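Local coordinates for glyoxalase family protein (Listeria monocytogenes, PDB 2P7O), which probably catalyses the manganese-dependent hydration of the antibiotic fosfomycin, which gives the bacterium resistance to it, at residues S3-I8 and A50-C55; N68-Q73 and H115-H120; S106-D111 and L124-K129; T9-D14 and C55-D60. All coordinates share one frame; numbering follows the deposited sequence. Where two conformers were deposited one is given.

Interaction 1: residues S3-I8 and A50-C55; sequences SGLSHI and AGLWIC. With MN (manganese (II) ion), chain D.
Strand 52-58 bonds both the N and the O of Ile8. Its N donates to Trp53 O at 3.0 Å, and its O accepts from Cys55 N at 2.9 Å. The pattern is that of a parallel pair in register at Ile8 and Ile54, between the first and last strands of a βαβββ unit, the repeated module of the vicinal oxygen chelate fold to which glyoxalases belong. Toward the start of the pair, a water spans the gap, accepting from Trp53 N and making a weak bond to Ser6 O.

Apolar contacts gather on the Ile8 side. Leu52 CD1 touches two neighbours, Leu5 CD2 at a tight 3.5 Å and the Ile8 tip, CD1, at 3.8 Å. Leu52 reaches them because its CG lies anti to the backbone N (chi1 162°), and it crosses the Ile8 side chain nearly at a right angle. On the His7 side, His7 CB rests against Trp53 CB at 4.1 Å, while the indole ring leads off away from segment 3-8.

The polar chemistry belongs to His7. ND1 donates to Ser6 OG at 2.7 Å, with the hydroxyl close to the ring plane, and NE2 binds manganese at 2.2 Å. That ion's other protein ligands, His69, Glu118 and Glu126, come from the second subunit, whose strand also pairs antiparallel with Gly4, Leu5, His7 and Ile8. With one ring nitrogen on the metal and the other on Ser6, the imidazole is fixed in rotation, and the metal site can be complete only in the dimer.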
# COMPACT_ATOMS: atom_id res chain seq x y z
N SER A 3 -9.53 4.49 -12.58
CA SER A 3 -9.64 5.94 -12.35
C SER A 3 -8.56 6.44 -11.41
O SER A 3 -8.08 7.59 -11.44
CB SER A 3 -11.01 6.26 -11.76
N GLY A 4 -8.27 5.60 -10.43
CA GLY A 4 -7.32 6.04 -9.40
C GLY A 4 -7.29 4.99 -8.29
O GLY A 4 -7.78 3.88 -8.45
N LEU A 5 -6.65 5.36 -7.20
CA LEU A 5 -6.62 4.59 -5.98
C LEU A 5 -8.03 4.71 -5.38
O LEU A 5 -8.62 5.81 -5.30
CB LEU A 5 -5.54 5.16 -5.04
CG LEU A 5 -4.94 4.22 -4.02
CD1 LEU A 5 -4.31 3.02 -4.71
CD2 LEU A 5 -3.85 4.89 -3.20
N SER A 6 -8.57 3.59 -4.97
CA SER A 6 -9.76 3.49 -4.15
C SER A 6 -9.40 3.65 -2.66
O SER A 6 -9.92 4.56 -2.02
CB SER A 6 -10.45 2.10 -4.30
OG SER A 6 -11.58 2.08 -3.43
N HIS A 7 -8.53 2.77 -2.18
CA HIS A 7 -8.21 2.81 -0.73
C HIS A 7 -7.05 1.86 -0.51
O HIS A 7 -6.75 1.03 -1.38
CB HIS A 7 -9.41 2.43 0.15
CG HIS A 7 -9.99 1.08 -0.05
ND1 HIS A 7 -10.90 0.87 -1.10
CD2 HIS A 7 -9.88 -0.12 0.56
CE1 HIS A 7 -11.32 -0.40 -1.11
NE2 HIS A 7 -10.71 -1.02 -0.11
N ILE A 8 -6.48 1.92 0.68
CA ILE A 8 -5.60 0.85 1.13
C ILE A 8 -6.15 0.33 2.46
O ILE A 8 -6.60 1.17 3.25
CB ILE A 8 -4.22 1.47 1.33
CG1 ILE A 8 -3.63 1.98 -0.00
CG2 ILE A 8 -3.27 0.49 1.97
CD1 ILE A 8 -2.29 2.70 0.23
N ALA A 50 -4.11 12.99 3.43
CA ALA A 50 -3.72 13.75 2.25
C ALA A 50 -4.38 13.15 1.01
O ALA A 50 -3.75 12.93 -0.03
CB ALA A 50 -2.21 13.76 2.12
N GLY A 51 -5.64 12.79 1.20
CA GLY A 51 -6.46 12.36 0.04
C GLY A 51 -6.53 10.84 -0.08
O GLY A 51 -7.33 10.26 -0.86
N LEU A 52 -5.63 10.15 0.59
CA LEU A 52 -5.69 8.69 0.54
C LEU A 52 -6.71 8.23 1.60
O LEU A 52 -6.62 8.62 2.78
CB LEU A 52 -4.32 8.08 0.86
CG LEU A 52 -4.28 6.59 1.27
CD1 LEU A 52 -4.57 5.70 0.08
CD2 LEU A 52 -2.96 6.29 1.95
N TRP A 53 -7.65 7.39 1.19
CA TRP A 53 -8.58 6.69 2.05
C TRP A 53 -7.95 5.42 2.60
O TRP A 53 -7.68 4.46 1.85
CB TRP A 53 -9.88 6.34 1.28
CG TRP A 53 -10.67 7.57 0.91
CD1 TRP A 53 -10.46 8.33 -0.23
CD2 TRP A 53 -11.81 8.16 1.57
NE1 TRP A 53 -11.38 9.35 -0.28
CE2 TRP A 53 -12.20 9.27 0.81
CE3 TRP A 53 -12.54 7.84 2.74
CZ2 TRP A 53 -13.28 10.11 1.16
CZ3 TRP A 53 -13.59 8.67 3.10
CH2 TRP A 53 -13.95 9.78 2.32
N ILE A 54 -7.72 5.44 3.91
CA ILE A 54 -7.13 4.24 4.50
C ILE A 54 -8.07 3.58 5.49
O ILE A 54 -8.62 4.26 6.38
CB ILE A 54 -5.73 4.53 5.06
CG1 ILE A 54 -5.07 3.27 5.64
CG2 ILE A 54 -5.69 5.69 6.03
CD1 ILE A 54 -3.56 3.19 5.45
N CYS A 55 -8.29 2.28 5.28
CA CYS A 55 -9.08 1.52 6.26
C CYS A 55 -8.16 0.69 7.12
O CYS A 55 -7.20 0.04 6.60
CB CYS A 55 -10.01 0.56 5.44
SG CYS A 55 -10.82 -0.68 6.45
MN MN D . -10.92 -3.15 0.25
O HOH W 1 -7.69 6.31 -1.58
O HOH W 2 -13.11 -2.93 -0.37

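Interaction 2: residues N68-Q73 and H115-H120; sequences NHIAFQ and HLFELH. With MN (manganese (II) ion), chain C.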
# COMPACT_ATOMS: atom_id res chain seq x y z
N ASN A 68 8.24 -4.16 1.72
CA ASN A 68 7.01 -3.58 1.11
C ASN A 68 6.69 -2.32 1.93
O ASN A 68 6.61 -2.41 3.15
CB ASN A 68 5.86 -4.60 1.25
CG ASN A 68 6.17 -5.83 0.43
OD1 ASN A 68 6.02 -5.81 -0.80
ND2 ASN A 68 6.74 -6.90 0.95
N HIS A 69 6.46 -1.15 1.33
CA HIS A 69 6.14 -0.01 2.17
C HIS A 69 5.31 1.01 1.39
O HIS A 69 5.43 1.15 0.16
CB HIS A 69 7.38 0.72 2.68
CG HIS A 69 8.35 1.24 1.65
ND1 HIS A 69 9.32 0.44 1.07
CD2 HIS A 69 8.55 2.47 1.12
CE1 HIS A 69 10.06 1.18 0.21
NE2 HIS A 69 9.59 2.42 0.23
N ILE A 70 4.61 1.80 2.20
CA ILE A 70 3.83 2.95 1.68
C ILE A 70 4.63 4.19 2.06
O ILE A 70 5.03 4.31 3.21
CB ILE A 70 2.45 2.99 2.34
CG1 ILE A 70 1.64 1.70 2.07
CG2 ILE A 70 1.68 4.24 1.89
CD1 ILE A 70 0.44 1.55 3.01
N ALA A 71 4.82 5.08 1.12
CA ALA A 71 5.65 6.28 1.38
C ALA A 71 4.75 7.51 1.18
O ALA A 71 4.08 7.65 0.13
CB ALA A 71 6.80 6.29 0.37
N PHE A 72 4.71 8.43 2.13
CA PHE A 72 4.03 9.70 1.98
C PHE A 72 5.05 10.83 1.76
O PHE A 72 6.16 10.73 2.26
CB PHE A 72 3.24 10.06 3.26
CG PHE A 72 1.99 9.17 3.37
CD1 PHE A 72 1.98 8.06 4.19
CD2 PHE A 72 0.84 9.53 2.70
CE1 PHE A 72 0.80 7.33 4.31
CE2 PHE A 72 -0.30 8.74 2.72
CZ PHE A 72 -0.33 7.64 3.57
N GLN A 73 4.57 11.85 1.03
CA GLN A 73 5.39 13.00 0.71
C GLN A 73 5.41 14.06 1.82
O GLN A 73 4.36 14.54 2.29
CB GLN A 73 4.90 13.65 -0.60
CG GLN A 73 5.99 14.52 -1.25
CD GLN A 73 5.65 14.92 -2.68
OE1 GLN A 73 5.99 16.05 -3.02
NE2 GLN A 73 4.98 14.10 -3.52
N HIS A 115 4.12 -3.22 9.70
CA HIS A 115 4.05 -2.54 8.40
C HIS A 115 5.16 -1.47 8.32
O HIS A 115 5.23 -0.55 9.16
CB HIS A 115 2.72 -1.77 8.34
CG HIS A 115 1.48 -2.58 8.39
ND1 HIS A 115 0.57 -2.60 9.44
CD2 HIS A 115 0.91 -3.36 7.42
CE1 HIS A 115 -0.43 -3.45 9.14
NE2 HIS A 115 -0.24 -3.91 7.90
N LEU A 116 5.94 -1.46 7.24
CA LEU A 116 6.92 -0.41 6.96
C LEU A 116 6.29 0.80 6.27
O LEU A 116 5.50 0.70 5.33
CB LEU A 116 7.99 -1.03 6.07
CG LEU A 116 9.20 -0.10 5.82
CD1 LEU A 116 9.90 0.28 7.12
CD2 LEU A 116 10.14 -0.87 4.92
N PHE A 117 6.65 1.97 6.82
CA PHE A 117 6.18 3.23 6.25
C PHE A 117 7.40 4.11 6.01
O PHE A 117 8.49 3.91 6.58
CB PHE A 117 5.34 4.00 7.29
CG PHE A 117 3.91 3.46 7.39
CD1 PHE A 117 3.54 2.58 8.40
CD2 PHE A 117 2.95 3.82 6.46
CE1 PHE A 117 2.25 2.07 8.51
CE2 PHE A 117 1.64 3.34 6.53
CZ PHE A 117 1.29 2.48 7.58
N GLU A 118 7.23 5.07 5.13
CA GLU A 118 8.29 6.00 4.79
C GLU A 118 7.67 7.39 4.69
O GLU A 118 6.62 7.58 4.10
CB GLU A 118 8.97 5.56 3.50
CG GLU A 118 10.02 6.51 2.93
CD GLU A 118 10.59 6.12 1.58
OE1 GLU A 118 10.05 5.15 0.97
OE2 GLU A 118 11.56 6.78 1.13
N LEU A 119 8.37 8.37 5.26
CA LEU A 119 8.16 9.78 4.91
C LEU A 119 9.30 10.26 4.01
O LEU A 119 10.49 10.14 4.36
CB LEU A 119 8.13 10.54 6.25
CG LEU A 119 6.85 10.22 7.06
CD1 LEU A 119 6.93 10.98 8.38
CD2 LEU A 119 5.56 10.54 6.33
N HIS A 120 8.94 10.65 2.81
CA HIS A 120 9.94 10.84 1.76
C HIS A 120 9.95 12.33 1.43
O HIS A 120 8.90 12.83 1.00
CB HIS A 120 9.52 9.96 0.57
CG HIS A 120 10.38 10.12 -0.66
ND1 HIS A 120 11.13 9.08 -1.20
CD2 HIS A 120 10.48 11.13 -1.57
CE1 HIS A 120 11.74 9.51 -2.29
NE2 HIS A 120 11.38 10.78 -2.52
MN MN C . 10.45 4.04 -0.83
O HOH W 3 5.31 -3.44 5.37
O HOH W 4 12.06 5.50 -1.07
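Asn68 O meets Leu116 CB at 3.5 Å, and a water joins the same carbonyl to Leu116 N. The Asn68 amide turns away, toward Thr66 and the second subunit.

His69 comes next, its imidazole swung between the backbone N and the carbonyl carbon (chi1 57°). Its CB packs on Leu116 CG at 3.7 Å, the two side chains running alongside each other. NE2 binds manganese at 2.1 Å and so does Glu118 OE1, also at 2.1 Å; the ring and carboxylate planes are turned 54° apart, and the 2.9 Å between NE2 and OE1 is set by the shared ion. Glu118 reaches the metal with an extended chain, its other oxygen, OE2, being held by Ser106 and a metal-bound water. His69 ND1 is hydrogen-bonded to Tyr67 O.

Ile70 N makes a weak bond to Leu116 O, whereas Ile70 O accepts from Glu118 N. On the side away from the metal, Ile70 CD1 touches the Phe117 ring at CE2, 4.1 Å away. These parallel strands are the first and last of the second βαβββ module of the glyoxalase-type fold. His69 and Glu118 stand on one face of them, both on the metal, with Glu126 of the same chain and His7 of the second subunit completing the protein ligands.

Ala71 lies beside the Glu118 carboxylate, CB to OE1 3.5 Å. Phe72 bonds through both backbone groups, N to Glu118 O and O to His120 N, the latter at 2.8 Å; its CB rests on Leu119 CD2, and its ring meets that of Phe26. Gln73 CA makes a CA-H...O contact with His120 O.

Interaction 3: residues S106-D111 and L124-K129; sequences SIYFYD and LEERLK. With MN (manganese (II) ion), chain C.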
# COMPACT_ATOMS: atom_id res chain seq x y z
N SER A 106 14.71 10.55 3.57
CA SER A 106 13.58 9.73 3.96
C SER A 106 13.76 9.25 5.40
O SER A 106 14.88 8.99 5.88
CB SER A 106 13.45 8.55 2.97
OG SER A 106 12.92 9.02 1.74
N ILE A 107 12.58 9.09 6.01
CA ILE A 107 12.45 8.40 7.27
C ILE A 107 11.65 7.10 7.11
O ILE A 107 10.53 7.05 6.60
CB ILE A 107 11.68 9.28 8.27
CG1 ILE A 107 12.08 10.76 8.20
CG2 ILE A 107 11.81 8.71 9.66
CD1 ILE A 107 11.07 11.64 8.98
N TYR A 108 12.28 6.01 7.52
CA TYR A 108 11.65 4.70 7.43
C TYR A 108 11.40 4.19 8.83
O TYR A 108 12.33 4.24 9.66
CB TYR A 108 12.66 3.76 6.76
CG TYR A 108 12.75 3.88 5.26
CD1 TYR A 108 13.72 4.67 4.67
CD2 TYR A 108 11.88 3.18 4.43
CE1 TYR A 108 13.83 4.79 3.30
CE2 TYR A 108 12.01 3.28 3.05
CZ TYR A 108 13.00 4.07 2.49
OH TYR A 108 13.10 4.17 1.10
N PHE A 109 10.17 3.76 9.08
CA PHE A 109 9.76 3.40 10.43
C PHE A 109 8.57 2.45 10.36
O PHE A 109 7.89 2.29 9.33
CB PHE A 109 9.41 4.65 11.26
CG PHE A 109 8.31 5.49 10.62
CD1 PHE A 109 7.01 5.53 11.09
CD2 PHE A 109 8.62 6.27 9.54
CE1 PHE A 109 6.03 6.30 10.49
CE2 PHE A 109 7.69 7.10 8.92
CZ PHE A 109 6.41 7.13 9.42
N TYR A 110 8.32 1.68 11.41
CA TYR A 110 7.24 0.69 11.36
C TYR A 110 6.07 1.17 12.20
O TYR A 110 6.28 2.09 12.98
CB TYR A 110 7.69 -0.65 12.03
CG TYR A 110 8.85 -1.24 11.27
CD1 TYR A 110 10.14 -0.73 11.53
CD2 TYR A 110 8.66 -2.19 10.27
CE1 TYR A 110 11.22 -1.24 10.82
CE2 TYR A 110 9.77 -2.68 9.56
CZ TYR A 110 11.01 -2.18 9.84
OH TYR A 110 12.11 -2.67 9.17
N ASP A 111 4.90 0.54 12.02
CA ASP A 111 3.81 0.87 12.96
C ASP A 111 3.87 -0.11 14.13
O ASP A 111 4.98 -0.55 14.48
CB ASP A 111 2.42 0.88 12.33
CG ASP A 111 2.05 -0.43 11.64
OD1 ASP A 111 0.89 -0.50 11.12
OD2 ASP A 111 2.86 -1.35 11.65
N LEU A 124 11.81 11.84 -6.17
CA LEU A 124 11.32 10.48 -6.14
C LEU A 124 12.37 9.46 -6.55
O LEU A 124 12.81 9.48 -7.70
CB LEU A 124 10.09 10.39 -7.09
CG LEU A 124 9.38 9.02 -7.11
CD1 LEU A 124 8.81 8.76 -5.71
CD2 LEU A 124 8.23 8.92 -8.12
N GLU A 125 12.58 8.50 -5.66
CA GLU A 125 13.44 7.33 -5.91
C GLU A 125 13.18 6.37 -4.74
O GLU A 125 12.65 6.83 -3.71
CB GLU A 125 14.90 7.82 -5.93
CG GLU A 125 15.21 8.49 -4.59
CD GLU A 125 16.53 9.28 -4.65
OE1 GLU A 125 17.27 9.11 -5.65
OE2 GLU A 125 16.76 10.10 -3.73
N GLU A 126 13.61 5.11 -4.88
CA GLU A 126 13.49 4.20 -3.74
C GLU A 126 14.84 4.23 -3.02
O GLU A 126 15.89 4.02 -3.64
CB GLU A 126 13.20 2.82 -4.33
CG GLU A 126 13.04 1.72 -3.29
CD GLU A 126 12.27 2.25 -2.08
OE1 GLU A 126 11.16 2.74 -2.28
OE2 GLU A 126 12.75 2.17 -0.91
N ARG A 127 14.77 4.40 -1.71
CA ARG A 127 15.96 4.64 -0.91
C ARG A 127 16.36 3.49 -0.00
O ARG A 127 17.25 3.62 0.84
CB ARG A 127 15.72 5.98 -0.20
CG ARG A 127 15.56 7.11 -1.23
CD ARG A 127 15.29 8.45 -0.52
NE ARG A 127 15.23 9.60 -1.41
CZ ARG A 127 14.62 10.75 -1.09
NH1 ARG A 127 14.02 10.92 0.10
NH2 ARG A 127 14.68 11.75 -1.98
N LEU A 128 15.76 2.31 -0.13
CA LEU A 128 16.09 1.17 0.73
C LEU A 128 17.58 0.85 0.70
O LEU A 128 18.11 0.38 1.71
CB LEU A 128 15.37 -0.13 0.35
CG LEU A 128 15.83 -1.42 1.03
CD1 LEU A 128 15.13 -1.62 2.37
CD2 LEU A 128 15.66 -2.70 0.21
N LYS A 129 18.19 1.02 -0.47
CA LYS A 129 19.59 0.56 -0.58
C LYS A 129 20.50 1.32 0.39
O LYS A 129 21.60 0.88 0.70
CB LYS A 129 20.10 0.80 -2.00
CG LYS A 129 20.01 2.25 -2.44
CD LYS A 129 20.59 2.47 -3.84
CE LYS A 129 20.03 3.76 -4.42
NZ LYS A 129 19.04 3.45 -5.50
MN MN C . 10.45 4.04 -0.83
O HOH W 4 12.06 5.50 -1.07
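Tyr108 drives its hydroxyl into the loop 124-129, and this is the close-packed end of the contact. Tyr108 OH donates to Glu126 OE2 at 2.9 Å, coming in from above the carboxylate plane, with ring and carboxylate turned 65° apart. Leu128 N donates to that oxygen from the same face. The Glu126 chain bends at chi2 (39°), which turns its other oxygen, OE1, onto the manganese at 2.1 Å; Thr9 OG1 of the second subunit is hydrogen-bonded to OE1 as well. A metal-bound water donates to Tyr108 OH at 2.7 Å and to Glu125 O, and accepts from Arg127 N. Arg127 CB lies at the edge of the tyrosine ring, 3.4 Å from OH.

Farther out the contact thins to a single polar link: Arg127 NH1 donates to Ser106 OG at 2.7 Å, tilted from the guanidinium plane. NE and NH2 grip Glu125 OE2 side-on in a salt bridge, NE to OE2 being 2.8 Å, and Glu125 is partly exposed. The Leu128 side chain stays well away from the strand.

Ser106 OG is also bonded to the metal ligand Glu118. Tyr108 and Ser106 are thus second-shell residues that probably help position the two carboxylates on the manganese.

Interaction 4: residues T9-D14 and C55-D60; sequences TLIVKD and CIMEGD
This is parallel strand pairing, in which strands 4-12 and 52-58 run on together as first and last strands of the N-terminal βαβββ module of the glyoxalase-type fold. Four successive pairs, from Thr9 with Cys55 to Val12 with Glu58, are in register. Leu10 and Val12 provide the bonds on one strand: Leu10 N to Cys55 O at 2.8 Å, Met57 N to Leu10 O, Val12 N to Met57 O, and finally Gly59 N to Val12 O, whose donor lies above the carbonyl plane.

On the face shared with Thr9, Ile11 and Met57 lie side by side, Ile11 CD1 pressing on Met57 CG at a tight 3.3 Å. Ile11 CG2, anti to the backbone N, passes over Gly59 CA at 3.6 Å. Thr9 OG1 lies against Cys55 CB at 3.4 Å, and its bond to Glu126 of the second subunit links this strand to the metal site at the interface. On the other face Leu10 CB lies near Ile56 CG2, and helix 15-26 packs on Ile56 and Val12.

At the strand ends Asp14 caps that helix and Glu58 OE2 accepts from Leu15 N. Lys13, an exposed side chain, bends at chi2 (127°) and again at chi4 to bring NZ within 2.6 Å of Asp60 O.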
# COMPACT_ATOMS: atom_id res chain seq x y z
N THR A 9 -6.15 -0.95 2.68
CA THR A 9 -6.66 -1.53 3.92
C THR A 9 -5.50 -2.23 4.62
O THR A 9 -4.83 -3.09 4.03
CB THR A 9 -7.81 -2.50 3.58
OG1 THR A 9 -8.94 -1.68 3.18
CG2 THR A 9 -8.18 -3.40 4.76
N LEU A 10 -5.26 -1.82 5.87
CA LEU A 10 -4.23 -2.47 6.68
C LEU A 10 -4.88 -3.28 7.79
O LEU A 10 -5.82 -2.72 8.40
CB LEU A 10 -3.25 -1.43 7.27
CG LEU A 10 -2.48 -0.74 6.11
CD1 LEU A 10 -1.43 0.23 6.62
CD2 LEU A 10 -1.81 -1.71 5.14
N ILE A 11 -4.36 -4.48 8.06
CA ILE A 11 -4.91 -5.31 9.17
C ILE A 11 -3.99 -5.15 10.40
O ILE A 11 -2.75 -5.11 10.29
CB ILE A 11 -4.96 -6.81 8.82
CG1 ILE A 11 -5.68 -7.08 7.50
CG2 ILE A 11 -5.61 -7.56 9.98
CD1 ILE A 11 -7.16 -6.73 7.60
N VAL A 12 -4.64 -4.90 11.54
CA VAL A 12 -3.88 -4.57 12.73
C VAL A 12 -4.50 -5.20 13.98
O VAL A 12 -5.69 -5.46 14.05
CB VAL A 12 -3.79 -3.06 13.00
CG1 VAL A 12 -3.10 -2.35 11.85
CG2 VAL A 12 -5.15 -2.47 13.32
N LYS A 13 -3.66 -5.46 14.99
CA LYS A 13 -4.13 -6.10 16.20
C LYS A 13 -5.01 -5.24 17.09
O LYS A 13 -6.01 -5.72 17.68
CB LYS A 13 -2.92 -6.60 17.04
CG LYS A 13 -3.36 -7.37 18.27
CD LYS A 13 -2.69 -8.71 18.30
CE LYS A 13 -3.34 -9.68 19.29
NZ LYS A 13 -4.08 -10.73 18.51
N ASP A 14 -4.60 -3.99 17.16
CA ASP A 14 -5.26 -3.08 18.10
C ASP A 14 -5.55 -1.77 17.39
O ASP A 14 -4.65 -0.97 17.15
CB ASP A 14 -4.28 -2.91 19.25
CG ASP A 14 -4.73 -1.98 20.36
OD1 ASP A 14 -5.44 -0.99 20.06
OD2 ASP A 14 -4.56 -2.40 21.53
N CYS A 55 -8.29 2.28 5.28
CA CYS A 55 -9.08 1.52 6.26
C CYS A 55 -8.16 0.69 7.12
O CYS A 55 -7.20 0.04 6.60
CB CYS A 55 -10.01 0.56 5.44
SG CYS A 55 -10.82 -0.68 6.45
N ILE A 56 -8.41 0.71 8.43
CA ILE A 56 -7.71 -0.29 9.25
C ILE A 56 -8.75 -1.22 9.89
O ILE A 56 -9.85 -0.76 10.16
CB ILE A 56 -6.86 0.29 10.39
CG1 ILE A 56 -7.66 1.27 11.25
CG2 ILE A 56 -5.58 0.90 9.83
CD1 ILE A 56 -6.83 1.87 12.35
N MET A 57 -8.41 -2.49 10.03
CA MET A 57 -9.31 -3.59 10.36
C MET A 57 -8.61 -4.52 11.36
O MET A 57 -7.43 -4.81 11.17
CB MET A 57 -9.69 -4.24 9.03
CG MET A 57 -10.03 -5.70 8.85
SD MET A 57 -10.82 -6.03 7.22
CE MET A 57 -12.37 -5.16 7.56
N GLU A 58 -9.22 -4.84 12.50
CA GLU A 58 -8.58 -5.65 13.53
C GLU A 58 -8.52 -7.08 13.01
O GLU A 58 -9.48 -7.58 12.40
CB GLU A 58 -9.33 -5.55 14.88
CG GLU A 58 -9.07 -4.24 15.64
CD GLU A 58 -9.40 -4.27 17.10
OE1 GLU A 58 -10.29 -5.08 17.50
OE2 GLU A 58 -8.89 -3.44 17.89
N GLY A 59 -7.39 -7.73 13.23
CA GLY A 59 -7.17 -9.11 12.82
C GLY A 59 -5.88 -9.66 13.43
O GLY A 59 -5.13 -8.77 13.90
N ASP A 60 -5.78 -10.97 13.41
CA ASP A 60 -4.93 -12.03 13.86
C ASP A 60 -4.09 -11.70 15.10
O ASP A 60 -4.57 -11.86 16.21
CB ASP A 60 -3.93 -12.54 12.82
CG ASP A 60 -3.70 -11.50 11.74
OD1 ASP A 60 -4.72 -11.07 11.15
OD2 ASP A 60 -2.53 -11.14 11.53

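In the fold
From the N terminus, strand 4-12 leaves through helix 15-26 and two strands before 52-58 returns beside it, so interactions 1 and 4 close this first loop together. Their segments alternate along the chain and share Cys55. Both are complete before interaction 2 opens; it closes the second module by joining 69-73 to 116-120. Interaction 3 crosses it, since 106-111 lies within that loop and 124-129 beyond it, tying the tail to the same sheet at the same manganese. The modules pack where Leu52 meets Phe72 and Leu10 meets Phe117. Each of the four contacts also reaches the second subunit.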